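Putative protease (Parabacteroides distasonis ATCC 8503, PDB 3KD4) is of unknown function but is probably an exported hydrolase, thought to act as a protease. Local coordinates at residues 127-132 against 206-211; 15-20 against 147-152; 123-128 against 265-270; 213-218 against 354-359; 155-160 against 175-180. One frame throughout, in Å; residues are numbered along the deposited sequence.

Contact 1 of 5, residues 127-132 against 206-211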
# COMPACT_ATOMS: atom_id res chain seq x y z
N ALA A 127 16.22 -9.80 -14.45
CA ALA A 127 15.23 -10.55 -15.22
C ALA A 127 14.14 -9.60 -15.72
O ALA A 127 14.08 -8.47 -15.28
CB ALA A 127 14.60 -11.67 -14.31
N LEU A 128 13.30 -10.05 -16.65
CA LEU A 128 12.08 -9.34 -16.97
C LEU A 128 11.09 -9.66 -15.84
O LEU A 128 10.83 -10.82 -15.54
CB LEU A 128 11.54 -9.75 -18.35
CG LEU A 128 10.27 -9.04 -18.82
CD1 LEU A 128 10.47 -7.50 -18.82
CD2 LEU A 128 9.79 -9.45 -20.22
N ASP A 129 10.52 -8.62 -15.22
CA ASP A 129 9.79 -8.76 -13.98
C ASP A 129 8.65 -7.69 -13.98
O ASP A 129 8.92 -6.53 -13.77
CB ASP A 129 10.77 -8.54 -12.81
CG ASP A 129 10.21 -8.97 -11.44
OD1 ASP A 129 8.98 -9.16 -11.27
OD2 ASP A 129 11.06 -9.11 -10.52
N ILE A 130 7.44 -8.14 -14.25
CA ILE A 130 6.31 -7.26 -14.56
C ILE A 130 5.20 -7.49 -13.55
O ILE A 130 4.93 -8.63 -13.18
CB ILE A 130 5.77 -7.56 -15.98
CG1 ILE A 130 6.85 -7.27 -17.04
CG2 ILE A 130 4.57 -6.72 -16.33
CD1 ILE A 130 6.56 -7.95 -18.37
N ASN A 131 4.60 -6.40 -13.08
CA ASN A 131 3.38 -6.40 -12.31
C ASN A 131 2.61 -5.13 -12.68
O ASN A 131 2.72 -4.11 -12.00
CB ASN A 131 3.69 -6.40 -10.81
CG ASN A 131 2.43 -6.32 -9.96
OD1 ASN A 131 1.40 -6.91 -10.30
ND2 ASN A 131 2.52 -5.62 -8.84
N GLU A 132 1.83 -5.18 -13.75
CA GLU A 132 1.29 -3.96 -14.30
C GLU A 132 -0.21 -3.89 -14.12
O GLU A 132 -0.94 -4.77 -14.55
CB GLU A 132 1.63 -3.86 -15.79
CG GLU A 132 1.31 -2.51 -16.40
CD GLU A 132 2.33 -1.44 -16.04
OE1 GLU A 132 3.35 -1.78 -15.40
OE2 GLU A 132 2.10 -0.27 -16.39
N SER A 206 7.33 -12.99 -15.29
CA SER A 206 8.70 -13.12 -14.84
C SER A 206 9.50 -14.04 -15.73
O SER A 206 8.99 -15.07 -16.16
CB SER A 206 8.70 -13.69 -13.41
OG SER A 206 9.99 -14.00 -12.95
N THR A 207 10.77 -13.69 -15.94
CA THR A 207 11.72 -14.58 -16.58
C THR A 207 12.72 -15.18 -15.61
O THR A 207 13.65 -15.85 -16.03
CB THR A 207 12.47 -13.90 -17.77
OG1 THR A 207 13.28 -12.84 -17.30
CG2 THR A 207 11.47 -13.41 -18.88
N TYR A 208 12.53 -14.99 -14.29
CA TYR A 208 13.31 -15.79 -13.36
C TYR A 208 12.89 -17.29 -13.53
O TYR A 208 11.80 -17.57 -13.99
CB TYR A 208 13.03 -15.38 -11.93
CG TYR A 208 13.61 -14.05 -11.49
CD1 TYR A 208 14.94 -13.93 -11.15
CD2 TYR A 208 12.79 -12.92 -11.35
CE1 TYR A 208 15.46 -12.72 -10.69
CE2 TYR A 208 13.29 -11.75 -10.91
CZ TYR A 208 14.62 -11.67 -10.55
OH TYR A 208 15.09 -10.49 -10.13
N PRO A 209 13.73 -18.23 -13.12
CA PRO A 209 13.40 -19.64 -13.27
C PRO A 209 12.17 -20.04 -12.46
O PRO A 209 11.46 -20.99 -12.84
CB PRO A 209 14.64 -20.34 -12.72
CG PRO A 209 15.76 -19.31 -12.86
CD PRO A 209 15.10 -18.01 -12.64
N SER A 210 11.97 -19.34 -11.35
CA SER A 210 10.84 -19.56 -10.45
C SER A 210 10.74 -18.39 -9.49
O SER A 210 11.70 -17.63 -9.30
CB SER A 210 11.06 -20.84 -9.66
OG SER A 210 12.09 -20.70 -8.69
N GLY A 211 9.61 -18.28 -8.81
CA GLY A 211 9.42 -17.27 -7.74
C GLY A 211 10.46 -17.43 -6.65
O GLY A 211 11.02 -16.47 -6.17
O HOH W 1 13.56 -8.30 -10.47
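Asp129 faces Ser206 as an antiparallel non-hydrogen-bonded pair, CA atoms 4.6 Å apart, and next to it the backbones are tied by a direct bond. Thr207 N donates to Leu128 O at 2.9 Å, in the carbonyl plane, with a C=O...N angle of 155°. The same Leu128 O also receives the CA-H of Ser206, CA to O 3.2 Å. The return bond uses a side chain: with chi1 at 65°, Thr207 OG1 is held between its own N and carbonyl carbon, where it accepts from Leu128 N at 2.9 Å. Thr207 thus grips Leu128 twice, while its CG2 rests on Leu128 CB.

Ala127 CB sits almost centrally over one face of the Tyr208 ring, 3.5 Å from the centroid and 6° off the normal, a clear CH-pi contact. Asp129 comes instead to the ring edge, OD2 3.5 Å from Tyr208 CE2, its carboxylate perpendicular to the ring. A water donates to Asp129 OD2 at 2.6 Å and also bonds Tyr208 OH; the backbone N atoms of Leu322 and Ala323 hold the carboxylate further. A leucine in place of Tyr208 would probably strip Ala127 CB of its aromatic cover and leave the water without its second anchor.

Ser206 OG accepts from Tyr208 N at 3.0 Å, which makes an ST turn. The whole is an edge-strand pairing in a three-stranded antiparallel sheet, where the chain turns off the central strand 202-206 and runs to Ser210, the N-cap of helix 211-222.

Contact 2 of 5, residues 15-20 against 147-152. With PO4 (phosphate ion), chain D.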
# COMPACT_ATOMS: atom_id res chain seq x y z
N TRP A 15 6.71 -5.11 -23.41
CA TRP A 15 7.98 -5.32 -22.74
C TRP A 15 8.79 -6.29 -23.59
O TRP A 15 8.24 -7.26 -24.14
CB TRP A 15 7.81 -5.93 -21.33
CG TRP A 15 7.18 -5.08 -20.31
CD1 TRP A 15 7.79 -4.38 -19.33
CD2 TRP A 15 5.78 -4.88 -20.14
NE1 TRP A 15 6.84 -3.73 -18.54
CE2 TRP A 15 5.60 -4.06 -19.02
CE3 TRP A 15 4.65 -5.38 -20.80
CZ2 TRP A 15 4.34 -3.68 -18.56
CZ3 TRP A 15 3.39 -4.96 -20.38
CH2 TRP A 15 3.26 -4.11 -19.27
N THR A 16 10.07 -6.01 -23.72
CA THR A 16 10.99 -6.83 -24.44
C THR A 16 12.24 -7.08 -23.60
O THR A 16 12.86 -6.14 -23.09
CB THR A 16 11.42 -6.14 -25.73
OG1 THR A 16 10.24 -5.75 -26.44
CG2 THR A 16 12.31 -7.07 -26.58
N LEU A 17 12.65 -8.34 -23.52
CA LEU A 17 13.95 -8.70 -22.96
C LEU A 17 14.84 -9.17 -24.12
O LEU A 17 14.44 -10.03 -24.85
CB LEU A 17 13.80 -9.86 -22.00
CG LEU A 17 15.07 -10.50 -21.42
CD1 LEU A 17 15.81 -9.52 -20.54
CD2 LEU A 17 14.70 -11.84 -20.66
N HIS A 18 16.04 -8.62 -24.22
CA HIS A 18 17.00 -9.02 -25.25
C HIS A 18 18.00 -10.02 -24.66
O HIS A 18 18.17 -10.07 -23.45
CB HIS A 18 17.74 -7.81 -25.79
CG HIS A 18 16.85 -6.80 -26.42
ND1 HIS A 18 16.26 -7.00 -27.65
CD2 HIS A 18 16.45 -5.58 -26.01
CE1 HIS A 18 15.51 -5.95 -27.96
NE2 HIS A 18 15.61 -5.07 -26.97
N ALA A 19 18.65 -10.80 -25.54
CA ALA A 19 19.62 -11.82 -25.12
C ALA A 19 20.72 -11.27 -24.25
O ALA A 19 21.19 -11.97 -23.38
CB ALA A 19 20.22 -12.55 -26.35
N ASP A 20 21.11 -10.01 -24.42
CA ASP A 20 22.18 -9.46 -23.57
C ASP A 20 21.72 -8.97 -22.22
O ASP A 20 22.53 -8.49 -21.41
CB ASP A 20 22.96 -8.37 -24.29
CG ASP A 20 22.10 -7.17 -24.65
OD1 ASP A 20 20.89 -7.11 -24.31
OD2 ASP A 20 22.65 -6.27 -25.31
N ILE A 147 4.56 -9.26 -24.29
CA ILE A 147 5.87 -9.57 -23.67
C ILE A 147 6.70 -10.36 -24.68
O ILE A 147 6.17 -11.29 -25.26
CB ILE A 147 5.71 -10.41 -22.41
CG1 ILE A 147 4.87 -9.68 -21.35
CG2 ILE A 147 7.11 -10.80 -21.80
CD1 ILE A 147 4.34 -10.67 -20.21
N SER A 148 7.94 -9.95 -24.94
CA SER A 148 8.83 -10.66 -25.87
C SER A 148 10.11 -10.96 -25.17
O SER A 148 10.68 -10.07 -24.54
CB SER A 148 9.15 -9.80 -27.09
OG SER A 148 7.97 -9.41 -27.71
N VAL A 149 10.55 -12.22 -25.27
CA VAL A 149 11.80 -12.69 -24.68
C VAL A 149 12.48 -13.64 -25.69
O VAL A 149 11.82 -14.14 -26.63
CB VAL A 149 11.59 -13.40 -23.31
CG1 VAL A 149 10.70 -12.56 -22.37
CG2 VAL A 149 11.00 -14.81 -23.49
N PRO A 150 13.78 -13.88 -25.52
CA PRO A 150 14.47 -14.82 -26.40
C PRO A 150 13.93 -16.24 -26.25
O PRO A 150 13.62 -16.66 -25.16
CB PRO A 150 15.95 -14.75 -25.97
CG PRO A 150 16.06 -13.48 -25.20
CD PRO A 150 14.69 -13.31 -24.53
N GLU A 151 13.80 -16.95 -27.36
CA GLU A 151 13.47 -18.36 -27.30
C GLU A 151 14.46 -19.02 -26.37
O GLU A 151 15.65 -18.72 -26.38
CB GLU A 151 13.48 -19.02 -28.68
CG GLU A 151 12.21 -18.62 -29.37
CD GLU A 151 12.00 -19.19 -30.74
OE1 GLU A 151 12.96 -19.78 -31.33
OE2 GLU A 151 10.85 -19.01 -31.22
N GLY A 152 13.93 -19.87 -25.53
CA GLY A 152 14.75 -20.57 -24.57
C GLY A 152 14.81 -19.92 -23.20
O GLY A 152 15.34 -20.55 -22.26
P PO4 D . 10.89 -21.77 -26.04
O1 PO4 D . 10.96 -20.96 -27.32
O2 PO4 D . 11.49 -20.93 -24.94
O3 PO4 D . 9.44 -22.07 -25.73
O4 PO4 D . 11.65 -23.05 -26.21
O HOH W 2 6.70 -7.29 -26.56
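Trp15 and Ile147 open a parallel pairing of strands 6-17 and 140-150, neighbours within an eight-stranded mixed sheet; the axes of 15-17 and 147-150 run 4.7 Å apart at 5°. Ile147 shares a sheet face with Trp15, and its CG1 comes obliquely to Trp15 CE3 at 4.3 Å. Ile130 and Leu203 of the smaller sheet pack on this face.

Ser148 carries both backbone bonds. Its N donates to Trp15 O at 2.8 Å, and its O accepts from Leu17 N, also at 2.8 Å. One residue thus bonds to the two that flank Thr16, the pattern that defines a parallel pair. The second bond is nearly axial, C=O...N 163°. The CA-H groups of Ile147 and Thr16 close in on the same two oxygens, Trp15 O and Ser148 O respectively. With chi1 at -56°, Ser148 OG stands beside its own backbone N, where it bonds a water at 2.7 Å; this water donates to Trp15 O, which takes it as a second hydrogen-bond donor beside Ser148 N.

At Val149 the contact returns to hydrocarbon, CG1 lying 4.1 Å from Leu17 CB. Pro150 has no N-H to offer and ends the backbone pairing: its CD presses on Leu17 O at 3.3 Å, the Leu17 side chain crosses Pro150 at about a right angle, CD2 against CD, and Pro150 CG extends to the backbone of Ala19. Beyond it lies a phosphate ion, probably from the crystallisation liquor and also held by Lys175; Gly152 N donates to phosphate O2 at 2.7 Å.

Contact 3 of 5, residues 123-128 against 265-270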
# COMPACT_ATOMS: atom_id res chain seq x y z
N GLY A 123 22.76 -5.38 -17.44
CA GLY A 123 23.38 -5.31 -16.13
C GLY A 123 22.60 -4.56 -15.06
O GLY A 123 23.16 -4.25 -14.00
N TYR A 124 21.37 -4.17 -15.32
CA TYR A 124 20.60 -3.40 -14.35
C TYR A 124 19.49 -4.30 -13.79
O TYR A 124 19.33 -4.40 -12.60
CB TYR A 124 19.96 -2.18 -15.01
CG TYR A 124 19.21 -1.28 -14.08
CD1 TYR A 124 19.84 -0.73 -12.97
CD2 TYR A 124 17.86 -0.98 -14.28
CE1 TYR A 124 19.17 0.12 -12.10
CE2 TYR A 124 17.17 -0.11 -13.39
CZ TYR A 124 17.84 0.43 -12.31
OH TYR A 124 17.19 1.27 -11.40
N TYR A 125 18.72 -4.95 -14.65
CA TYR A 125 17.67 -5.84 -14.14
C TYR A 125 18.11 -7.29 -14.27
O TYR A 125 18.51 -7.69 -15.35
CB TYR A 125 16.40 -5.62 -14.93
CG TYR A 125 15.70 -4.33 -14.63
CD1 TYR A 125 15.53 -3.89 -13.32
CD2 TYR A 125 15.14 -3.58 -15.64
CE1 TYR A 125 14.87 -2.69 -13.05
CE2 TYR A 125 14.44 -2.40 -15.37
CZ TYR A 125 14.33 -1.96 -14.07
OH TYR A 125 13.64 -0.79 -13.78
N PRO A 126 18.02 -8.08 -13.19
CA PRO A 126 18.35 -9.50 -13.29
C PRO A 126 17.44 -10.29 -14.23
O PRO A 126 17.86 -11.30 -14.76
CB PRO A 126 18.17 -10.01 -11.86
CG PRO A 126 18.27 -8.85 -11.00
CD PRO A 126 17.72 -7.69 -11.80
N ALA A 127 16.22 -9.80 -14.45
CA ALA A 127 15.23 -10.55 -15.22
C ALA A 127 14.14 -9.60 -15.72
O ALA A 127 14.08 -8.47 -15.28
CB ALA A 127 14.60 -11.67 -14.31
N LEU A 128 13.30 -10.05 -16.65
CA LEU A 128 12.08 -9.34 -16.97
C LEU A 128 11.09 -9.66 -15.84
O LEU A 128 10.83 -10.82 -15.54
CB LEU A 128 11.54 -9.75 -18.35
CG LEU A 128 10.27 -9.04 -18.82
CD1 LEU A 128 10.47 -7.50 -18.82
CD2 LEU A 128 9.79 -9.45 -20.22
N PRO A 265 11.17 2.99 -5.12
CA PRO A 265 10.75 1.69 -5.60
C PRO A 265 11.97 0.86 -5.93
O PRO A 265 13.00 1.41 -6.38
CB PRO A 265 9.96 2.01 -6.88
CG PRO A 265 9.57 3.46 -6.74
CD PRO A 265 10.65 4.09 -5.96
N MSE A 266 11.85 -0.45 -5.74
CA MSE A 266 12.99 -1.35 -5.99
C MSE A 266 13.46 -1.30 -7.42
O MSE A 266 14.65 -1.42 -7.69
CB MSE A 266 12.61 -2.78 -5.61
CG MSE A 266 12.40 -2.97 -4.11
SE MSE A 266 12.36 -4.87 -3.61
CE MSE A 266 10.61 -5.33 -4.37
N ALA A 267 12.52 -1.14 -8.35
CA ALA A 267 12.86 -1.05 -9.77
C ALA A 267 13.83 0.09 -10.04
O ALA A 267 14.66 -0.01 -10.94
CB ALA A 267 11.59 -0.85 -10.62
N MSE A 268 13.71 1.17 -9.28
CA MSE A 268 14.56 2.35 -9.48
C MSE A 268 15.91 2.16 -8.82
O MSE A 268 16.77 3.04 -8.90
CB MSE A 268 13.86 3.61 -8.97
CG MSE A 268 12.64 4.00 -9.81
SE MSE A 268 13.29 4.49 -11.60
CE MSE A 268 13.26 2.69 -12.53
N THR A 269 16.12 1.02 -8.17
CA THR A 269 17.47 0.70 -7.69
C THR A 269 17.98 -0.60 -8.34
O THR A 269 18.92 -1.21 -7.88
CB THR A 269 17.51 0.58 -6.12
OG1 THR A 269 16.84 -0.60 -5.70
CG2 THR A 269 16.81 1.76 -5.45
N GLY A 270 17.36 -1.05 -9.41
CA GLY A 270 17.75 -2.34 -9.99
C GLY A 270 17.59 -3.53 -9.04
O GLY A 270 18.31 -4.53 -9.16
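Tyr124 swings its ring away from its backbone N (chi1 -176°) whereas Tyr125 keeps its ring beside the N and opposite the carbonyl carbon (chi1 -73°), and these two settings bring the hydroxyls of consecutive tyrosines to one acceptor, Ala267 O. Tyr124 OH makes a weak hydrogen bond to Ala267 O at 2.9 Å; its stronger partner is the ND2 of Asn51. Tyr125 OH lies 3.1 Å from Ala267 O, a possible second donor whose proton has another acceptor within range.

The rings also pack on each other, Tyr124 CD2 standing 3.5 Å above the centre of the Tyr125 ring, and Phe54 stacks on Tyr124. Gly270 CA covers a face of Tyr124, 3.8 Å from the ring centroid and 23° off its normal. Gly270, at positive phi, lets the ring lie this close: a CB position would fall 2.9 Å from Tyr124 CE1. Met268, present as selenomethionine, bends its chain to return CE to Tyr125 OH at 3.7 Å.

A phenylalanine in place of Tyr124 would probably leave Asn51 ND2 without this acceptor and Ala267 O with one donor fewer.

Two consecutive tyrosines thus pack their hydroxyls against the 3-10 segment 266-268, a loop-to-loop packing that joins the connection between strands 111-120 and 129-133 to the one that leads to helix 276-282.

Contact 4 of 5, residues 213-218 against 354-359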
# COMPACT_ATOMS: atom_id res chain seq x y z
N ALA A 213 13.47 -18.75 -7.00
CA ALA A 213 14.74 -18.29 -7.57
C ALA A 213 14.85 -16.75 -7.58
O ALA A 213 15.91 -16.21 -7.30
CB ALA A 213 14.98 -18.86 -9.00
N ALA A 214 13.75 -16.07 -7.87
CA ALA A 214 13.70 -14.62 -7.79
C ALA A 214 14.08 -14.14 -6.37
O ALA A 214 14.94 -13.26 -6.19
CB ALA A 214 12.32 -14.10 -8.20
N LEU A 215 13.46 -14.74 -5.37
CA LEU A 215 13.75 -14.41 -3.96
C LEU A 215 15.18 -14.76 -3.56
O LEU A 215 15.85 -13.99 -2.86
CB LEU A 215 12.72 -15.10 -3.04
CG LEU A 215 11.26 -14.63 -3.22
CD1 LEU A 215 10.26 -15.49 -2.42
CD2 LEU A 215 11.12 -13.13 -2.87
N ALA A 216 15.68 -15.89 -4.05
CA ALA A 216 17.08 -16.33 -3.75
C ALA A 216 18.06 -15.38 -4.40
O ALA A 216 19.09 -15.03 -3.82
CB ALA A 216 17.36 -17.82 -4.22
N THR A 217 17.75 -14.95 -5.62
CA THR A 217 18.58 -13.94 -6.23
C THR A 217 18.63 -12.64 -5.42
O THR A 217 19.70 -12.05 -5.22
CB THR A 217 18.16 -13.67 -7.67
OG1 THR A 217 18.46 -14.88 -8.41
CG2 THR A 217 18.95 -12.47 -8.24
N LEU A 218 17.48 -12.18 -4.96
CA LEU A 218 17.44 -10.99 -4.12
C LEU A 218 18.30 -11.17 -2.87
O LEU A 218 19.12 -10.32 -2.52
CB LEU A 218 16.00 -10.63 -3.74
CG LEU A 218 15.76 -9.41 -2.84
CD1 LEU A 218 16.33 -8.10 -3.47
CD2 LEU A 218 14.27 -9.25 -2.52
N LYS A 354 0.06 -13.17 1.06
CA LYS A 354 0.96 -14.31 1.03
C LYS A 354 2.32 -13.81 1.45
O LYS A 354 2.85 -12.86 0.87
CB LYS A 354 0.99 -14.92 -0.37
CG LYS A 354 -0.05 -16.01 -0.59
CD LYS A 354 -0.19 -16.41 -2.06
CE LYS A 354 -1.37 -17.38 -2.26
NZ LYS A 354 -1.21 -18.14 -3.52
N VAL A 355 2.88 -14.44 2.46
CA VAL A 355 4.16 -14.01 3.03
C VAL A 355 5.16 -15.11 2.78
O VAL A 355 4.90 -16.28 3.09
CB VAL A 355 3.99 -13.70 4.51
CG1 VAL A 355 5.33 -13.35 5.18
CG2 VAL A 355 2.95 -12.60 4.66
N VAL A 356 6.29 -14.76 2.17
CA VAL A 356 7.32 -15.76 1.85
C VAL A 356 8.68 -15.26 2.27
O VAL A 356 9.05 -14.11 1.92
CB VAL A 356 7.33 -16.05 0.34
CG1 VAL A 356 8.30 -17.20 0.05
CG2 VAL A 356 5.93 -16.35 -0.19
N SER A 357 9.44 -16.07 3.01
CA SER A 357 10.81 -15.72 3.34
C SER A 357 11.70 -15.70 2.07
O SER A 357 11.37 -16.33 1.07
CB SER A 357 11.39 -16.72 4.34
OG SER A 357 11.66 -17.95 3.71
N LEU A 358 12.81 -14.97 2.09
CA LEU A 358 13.76 -14.95 0.96
C LEU A 358 14.43 -16.30 0.67
O LEU A 358 14.90 -16.53 -0.45
CB LEU A 358 14.83 -13.87 1.12
CG LEU A 358 14.36 -12.40 1.18
CD1 LEU A 358 15.49 -11.42 0.80
CD2 LEU A 358 13.13 -12.12 0.35
N SER A 359 14.42 -17.19 1.64
CA SER A 359 14.85 -18.56 1.42
C SER A 359 13.69 -19.39 0.86
O SER A 359 13.87 -20.55 0.64
CB SER A 359 15.38 -19.19 2.72
OG SER A 359 14.38 -19.20 3.72
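Leu215 reaches from its helix to Val356 and Leu358 with separate methyls. Its CG lies beside the backbone N (chi1 -64°) and chi2 is extended, which spreads the branch ends: CD1 meets Val356 CG1 at 3.6 Å, and CD2 meets Leu358 CD2 at 3.9 Å. Both partners cross the Leu215 side chain at about a right angle, so touching is methyl to methyl rather than along the chains. Nearer its root, Leu215 CB lies 3.7 Å from Leu358 O.

This is helix-on-sheet packing: helix 211-222 rests against the end of strand 353-357, within a five-stranded antiparallel sheet, and no hydrogen bond joins the two segments. Tyr311 of the adjoining strand 305-312 also touches Leu215, and Leu322 packs on both leucines of the helix.

Leu218, three residues on and turned to the same side, adopts the other common leucine shape, with CG opposite the backbone N (chi1 179°). The Leu218 and Leu358 side chains cross obliquely, Leu218 CD2 lying 4.1 Å from Leu358 CD1. Leu358 also touches Asp219 and Leu222 of the same helix.

Contact 5 of 5, residues 155-160 against 175-180. With PO4 (phosphate ion), chain D.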
# COMPACT_ATOMS: atom_id res chain seq x y z
N LEU A 155 9.56 -18.19 -19.18
CA LEU A 155 8.63 -17.11 -19.01
C LEU A 155 7.39 -17.66 -18.30
O LEU A 155 6.80 -18.64 -18.73
CB LEU A 155 8.30 -16.45 -20.34
CG LEU A 155 7.21 -15.37 -20.31
CD1 LEU A 155 7.66 -14.19 -19.50
CD2 LEU A 155 6.86 -14.92 -21.74
N ALA A 156 7.05 -17.08 -17.17
CA ALA A 156 5.75 -17.34 -16.55
C ALA A 156 4.99 -16.04 -16.64
O ALA A 156 5.54 -14.97 -16.39
CB ALA A 156 5.91 -17.82 -15.11
N CYS A 157 3.73 -16.12 -17.07
CA CYS A 157 2.92 -14.93 -17.18
C CYS A 157 1.46 -15.26 -16.94
O CYS A 157 0.98 -16.38 -17.21
CB CYS A 157 3.13 -14.24 -18.55
SG CYS A 157 3.10 -15.34 -20.00
N GLY A 158 0.77 -14.27 -16.41
CA GLY A 158 -0.64 -14.40 -16.16
C GLY A 158 -1.31 -13.05 -16.16
O GLY A 158 -0.75 -12.07 -15.68
N LEU A 159 -2.53 -13.04 -16.67
CA LEU A 159 -3.38 -11.89 -16.60
C LEU A 159 -4.38 -12.17 -15.48
O LEU A 159 -5.21 -13.05 -15.61
CB LEU A 159 -4.06 -11.71 -17.96
CG LEU A 159 -4.98 -10.52 -18.13
CD1 LEU A 159 -4.20 -9.25 -17.84
CD2 LEU A 159 -5.64 -10.48 -19.51
N TYR A 160 -4.27 -11.47 -14.38
CA TYR A 160 -5.19 -11.60 -13.25
C TYR A 160 -6.31 -10.60 -13.37
O TYR A 160 -6.09 -9.45 -13.79
CB TYR A 160 -4.47 -11.31 -11.94
CG TYR A 160 -3.51 -12.39 -11.56
CD1 TYR A 160 -2.25 -12.45 -12.16
CD2 TYR A 160 -3.88 -13.39 -10.65
CE1 TYR A 160 -1.34 -13.48 -11.83
CE2 TYR A 160 -3.01 -14.43 -10.31
CZ TYR A 160 -1.73 -14.45 -10.89
OH TYR A 160 -0.89 -15.47 -10.56
N LYS A 175 10.20 -15.29 -28.52
CA LYS A 175 8.96 -15.83 -28.05
C LYS A 175 8.13 -14.62 -27.56
O LYS A 175 8.60 -13.82 -26.74
CB LYS A 175 9.30 -16.84 -26.94
CG LYS A 175 8.25 -17.10 -25.95
CD LYS A 175 8.57 -18.35 -25.11
CE LYS A 175 9.69 -18.14 -24.09
NZ LYS A 175 9.94 -19.40 -23.32
N GLU A 176 6.93 -14.46 -28.11
CA GLU A 176 6.07 -13.35 -27.75
C GLU A 176 4.70 -13.83 -27.30
O GLU A 176 4.16 -14.80 -27.84
CB GLU A 176 5.91 -12.42 -28.95
CG GLU A 176 5.03 -11.24 -28.64
CD GLU A 176 4.88 -10.34 -29.82
OE1 GLU A 176 5.60 -10.57 -30.82
OE2 GLU A 176 4.03 -9.42 -29.75
N VAL A 177 4.15 -13.17 -26.29
CA VAL A 177 2.81 -13.45 -25.85
C VAL A 177 2.08 -12.12 -25.72
O VAL A 177 2.67 -11.11 -25.28
CB VAL A 177 2.79 -14.26 -24.54
CG1 VAL A 177 3.57 -13.56 -23.45
CG2 VAL A 177 1.39 -14.54 -24.08
N HIS A 178 0.83 -12.09 -26.15
CA HIS A 178 0.07 -10.89 -26.09
C HIS A 178 -1.36 -11.14 -25.68
O HIS A 178 -1.88 -12.25 -25.85
CB HIS A 178 0.15 -10.06 -27.39
CG HIS A 178 -0.37 -10.74 -28.62
ND1 HIS A 178 0.43 -11.49 -29.46
CD2 HIS A 178 -1.61 -10.75 -29.17
CE1 HIS A 178 -0.30 -11.94 -30.47
NE2 HIS A 178 -1.54 -11.51 -30.32
N TRP A 179 -1.98 -10.10 -25.12
CA TRP A 179 -3.38 -10.14 -24.76
C TRP A 179 -4.07 -8.85 -25.24
O TRP A 179 -3.43 -7.79 -25.26
CB TRP A 179 -3.52 -10.19 -23.24
CG TRP A 179 -2.91 -11.31 -22.50
CD1 TRP A 179 -3.57 -12.32 -21.89
CD2 TRP A 179 -1.50 -11.50 -22.20
NE1 TRP A 179 -2.69 -13.15 -21.25
CE2 TRP A 179 -1.42 -12.67 -21.40
CE3 TRP A 179 -0.34 -10.81 -22.50
CZ2 TRP A 179 -0.20 -13.18 -20.94
CZ3 TRP A 179 0.88 -11.31 -22.04
CH2 TRP A 179 0.94 -12.49 -21.27
N THR A 180 -5.38 -8.93 -25.52
CA THR A 180 -6.17 -7.75 -25.85
C THR A 180 -7.39 -7.68 -24.95
O THR A 180 -8.21 -8.60 -24.91
CB THR A 180 -6.56 -7.74 -27.31
OG1 THR A 180 -5.37 -7.76 -28.10
CG2 THR A 180 -7.36 -6.46 -27.67
P PO4 D . 10.89 -21.77 -26.04
O1 PO4 D . 10.96 -20.96 -27.32
O2 PO4 D . 11.49 -20.93 -24.94
O3 PO4 D . 9.44 -22.07 -25.73
O4 PO4 D . 11.65 -23.05 -26.21
O HOH W 3 8.72 -20.64 -20.51
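Leu155, Cys157 and Leu159 turn one row of side chains onto Lys175, Val177 and Trp179, as two sheets packing face to face would do. The axes of 156-160 and 175-180 lie 9.4 Å apart and differ by 2°, too far for backbone bonding and close to the usual spacing between layers; strand 156-160 belongs to the three-stranded sheet and strand 174-184 to the eight-stranded one.

Apolar contacts dominate. Leu155 CD2 and Val177 CG1 meet at 3.9 Å with the side chains crossed, and Leu159 runs antiparallel to Trp179, placing CD2 3.7 Å from Trp179 CD1. Val177 CG2 also lies over the rim of one face of the Trp179 ring.

One contact involves sulfur, and it is tentative because the Cys157 side chain is modelled twice. In one conformer Cys157 SG approaches the edge of the indole: it is 3.8 Å from Trp179 CH2 and 5.0 Å from the centroid of the six-membered ring, 82° off its normal. The same SG touches Val177 CG1.

The polar interactions between the two segments gather at the Leu155-Lys175 end. Lys175 bends at chi3 (74°); its NZ bonds the backbone O of Thr153 and also donates to phosphate O2 at 2.7 Å, the ion probably coming from the crystallisation liquor. A water completes the group, accepting from Leu155 N at 2.9 Å and weakly from Lys175 NZ.

In the fold
Contacts 1 and 4 are buried, whereas contacts 2, 3 and 5 are only partly so. Contact 1 mixes backbone bonds, a carboxylate and a CH-pi contact; contact 4 is aliphatic throughout; contact 3 relies on tyrosine hydroxyls and ring packing between loops. Contacts 2 and 5 meet on the eight-stranded sheet, and both bind the same phosphate ion, through Gly152 N and Lys175 NZ. Contact 2 pairs strands within that layer by hydrogen bonds; contact 5 spans two layers mainly by side chains, with one water at its end. Leu128 of contact 1 packs on Ile147 of contact 2 between the layers. Contact 3 shares Ala127 and Leu128 with contact 1, whose Tyr208 touches Ala214 of contact 4.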